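PDB 4G68: ABC transporter, which probably serves as the extracellular solute-binding component of an ABC transporter, capturing xylose-based sugars released from xylan for uptake by the bacterium. Local coordinates for residues D161-Y165 / T343-M348. Residues are numbered along the deposited sequence; the frame is centred on the assembly and turned at random.
Sequences DNVTY and TVGALM
Thr343 O accepts a hydrogen bond from the side-chain amide of Asn162, the one polar link between residues 161-165 and 343-348. Asn162 ND2 lies 2.9 Å from Thr343 O and the N-H points almost straight at it (172°), with the oxygen in the plane of the amide. Seen from the acceptor the bond is less regular: the donor stands above the carbonyl plane, 48° out of it, a tilt that illustrates how a side chain can satisfy a backbone carbonyl without meeting a lone pair. The first torsion of Asn162 (chi1 -69°) puts CG opposite the carbonyl carbon of its own residue and carries the amide across to Thr343, where Asn162 ND2 also passes Val344 CG1 at 4.0 Å. With an alanine in place of Asn162 the amide is gone, and Thr343 O would probably lose this donor while a gap opened beside Val344 CG1.

Next to this bond the contact becomes apolar. Val163 extends CG1 to Ala346 CB, 3.7 Å apart, while the terminal CE of Met348, a selenomethionine, is 4.4 Å from the same CG1. The fully extended Met348 side chain brings CE also to 4.3 Å from Tyr165 CE2, meeting the ring obliquely, while the tyrosine OH is hydrogen-bonded to Gly128 O, outside the two segments.

Val344 and Gly345 together face Asp175 in a classic beta bulge, where strand 341-349 pairs antiparallel with strand 168-184. The 3-10 turn 161-163 packs against strand 341-349 of the mixed sheet, in a periplasmic-binding-protein-type fold, with the side chain of Val344 about 6 Å from a bound beta-D-xylopyranose. One directional bond at the partly exposed margin and apolar packing of the buried Val163, Ala346 and Met348 together imply a join that pairs a single oriented polar link with packing that depends on shape.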
ATOM      1  N   ASP A 161      16.184  -4.159   0.824  1.00 11.26           N
ATOM      2  CA  ASP A 161      15.967  -5.336   1.637  1.00 12.85           C
ATOM      3  C   ASP A 161      14.829  -6.223   1.047  1.00 11.41           C
ATOM      4  O   ASP A 161      14.980  -7.429   0.853  1.00 10.28           O
ATOM      5  CB  ASP A 161      15.618  -4.930   3.083  1.00 15.36           C
ATOM      6  CG  ASP A 161      16.704  -4.077   3.768  1.00 17.19           C
ATOM      7  OD1 ASP A 161      17.859  -4.090   3.316  1.00 19.72           O
ATOM      8  OD2 ASP A 161      16.416  -3.395   4.777  1.00 17.67           O
ATOM      9  N   ASN A 162      13.688  -5.608   0.742  1.00 10.07           N
ATOM     10  CA  ASN A 162      12.601  -6.427   0.278  1.00  9.96           C
ATOM     11  C   ASN A 162      12.702  -7.026  -1.122  1.00  9.85           C
ATOM     12  O   ASN A 162      11.886  -7.890  -1.450  1.00 10.70           O
ATOM     13  CB  ASN A 162      11.247  -5.705   0.424  1.00 10.54           C
ATOM     14  CG  ASN A 162      10.853  -5.549   1.867  1.00 11.89           C
ATOM     15  OD1 ASN A 162      11.090  -6.472   2.664  1.00 14.53           O
ATOM     16  ND2 ASN A 162      10.341  -4.401   2.242  1.00 11.40           N
ATOM     17  N   VAL A 163      13.587  -6.490  -1.943  1.00  8.73           N
ATOM     18  CA  VAL A 163      13.864  -7.040  -3.272  1.00  8.56           C
ATOM     19  C   VAL A 163      15.062  -7.988  -3.300  1.00  8.15           C
ATOM     20  O   VAL A 163      15.496  -8.411  -4.329  1.00  8.25           O
ATOM     21  CB  VAL A 163      14.047  -5.963  -4.361  1.00  9.09           C
ATOM     22  CG1 VAL A 163      12.737  -5.262  -4.663  1.00  9.85           C
ATOM     23  CG2 VAL A 163      15.139  -4.937  -4.036  1.00  9.61           C
ATOM     24  N   THR A 164      15.551  -8.331  -2.138  1.00  8.18           N
ATOM     25  CA  THR A 164      16.690  -9.242  -1.968  1.00  8.13           C
ATOM     26  C   THR A 164      16.156 -10.625  -1.534  1.00  7.64           C
ATOM     27  O   THR A 164      15.396 -10.775  -0.533  1.00  7.27           O
ATOM     28  CB  THR A 164      17.655  -8.629  -0.917  1.00  7.95           C
ATOM     29  OG1 THR A 164      18.052  -7.317  -1.380  1.00  8.44           O
ATOM     30  CG2 THR A 164      18.938  -9.500  -0.792  1.00  8.18           C
ATOM     31  N   TYR A 165      16.565 -11.656  -2.251  1.00  7.73           N
ATOM     32  CA  TYR A 165      16.129 -12.990  -1.966  1.00  8.56           C
ATOM     33  C   TYR A 165      17.333 -13.915  -2.082  1.00  9.18           C
ATOM     34  O   TYR A 165      18.124 -13.852  -3.041  1.00  8.64           O
ATOM     35  CB  TYR A 165      15.126 -13.442  -3.027  1.00  8.36           C
ATOM     36  CG  TYR A 165      13.851 -12.575  -3.106  1.00  7.91           C
ATOM     37  CD1 TYR A 165      12.711 -12.914  -2.371  1.00  8.19           C
ATOM     38  CD2 TYR A 165      13.849 -11.399  -3.850  1.00  8.66           C
ATOM     39  CE1 TYR A 165      11.506 -12.135  -2.499  1.00  8.42           C
ATOM     40  CE2 TYR A 165      12.679 -10.623  -3.991  1.00  7.65           C
ATOM     41  CZ  TYR A 165      11.525 -10.989  -3.301  1.00  8.94           C
ATOM     42  OH  TYR A 165      10.335 -10.205  -3.430  1.00  7.19           O
ATOM     43  N   THR A 343       9.343  -0.648   2.363  1.00  6.32           N
ATOM     44  CA  THR A 343       9.724  -0.309   0.973  1.00  6.50           C
ATOM     45  C   THR A 343       9.327  -1.454   0.116  1.00  6.86           C
ATOM     46  O   THR A 343      10.007  -2.453   0.100  1.00  7.24           O
ATOM     47  CB  THR A 343      11.250  -0.005   0.859  1.00  6.87           C
ATOM     48  OG1 THR A 343      11.527   1.138   1.708  1.00  7.20           O
ATOM     49  CG2 THR A 343      11.579   0.434  -0.591  1.00  7.02           C
ATOM     50  N   VAL A 344       8.181  -1.325  -0.556  1.00  6.55           N
ATOM     51  CA  VAL A 344       7.622  -2.479  -1.244  1.00  6.84           C
ATOM     52  C   VAL A 344       7.271  -2.189  -2.718  1.00  7.09           C
ATOM     53  O   VAL A 344       6.931  -3.137  -3.426  1.00  7.65           O
ATOM     54  CB  VAL A 344       6.370  -3.027  -0.481  1.00  7.07           C
ATOM     55  CG1 VAL A 344       6.711  -3.449   0.936  1.00  7.32           C
ATOM     56  CG2 VAL A 344       5.296  -2.004  -0.450  1.00  6.96           C
ATOM     57  N   GLY A 345       7.298  -0.927  -3.171  1.00  6.31           N
ATOM     58  CA  GLY A 345       7.058  -0.627  -4.649  1.00  6.33           C
ATOM     59  C   GLY A 345       8.408  -0.866  -5.360  1.00  5.37           C
ATOM     60  O   GLY A 345       9.390  -0.210  -5.012  1.00  5.60           O
ATOM     61  N   ALA A 346       8.447  -1.708  -6.391  1.00  4.88           N
ATOM     62  CA  ALA A 346       9.707  -1.961  -7.147  1.00  4.72           C
ATOM     63  C   ALA A 346       9.418  -2.199  -8.642  1.00  4.84           C
ATOM     64  O   ALA A 346       8.287  -2.558  -9.038  1.00  4.41           O
ATOM     65  CB  ALA A 346      10.405  -3.184  -6.583  1.00  5.26           C
ATOM     66  N   LEU A 347      10.449  -1.924  -9.425  1.00  4.84           N
ATOM     67  CA  LEU A 347      10.444  -2.423 -10.819  1.00  4.63           C
ATOM     68  C   LEU A 347      11.331  -3.610 -10.950  1.00  5.10           C
ATOM     69  O   LEU A 347      12.384  -3.646 -10.314  1.00  4.79           O
ATOM     70  CB  LEU A 347      10.911  -1.303 -11.774  1.00  4.55           C
ATOM     71  CG  LEU A 347      10.180   0.047 -11.670  1.00  4.56           C
ATOM     72  CD1 LEU A 347      10.723   0.967 -12.787  1.00  4.36           C
ATOM     73  CD2 LEU A 347       8.689  -0.150 -11.989  1.00  4.90           C
HETATM   74  N   MSE A 348      10.859  -4.644 -11.691  1.00  4.74           N
HETATM   75  CA  MSE A 348      11.691  -5.754 -11.978  1.00  5.61           C
HETATM   76  C   MSE A 348      11.882  -5.880 -13.471  1.00  6.14           C
HETATM   77  O   MSE A 348      11.051  -5.477 -14.290  1.00  5.71           O
HETATM   78  CB  MSE A 348      11.134  -7.041 -11.349  1.00  6.44           C
HETATM   79  CG  MSE A 348      11.273  -7.085  -9.845  1.00  7.69           C
HETATM   80 SE   MSE A 348      10.496  -8.702  -9.082  1.00 11.78          SE
HETATM   81  CE  MSE A 348      11.067  -8.356  -7.231  1.00 10.68           C
TER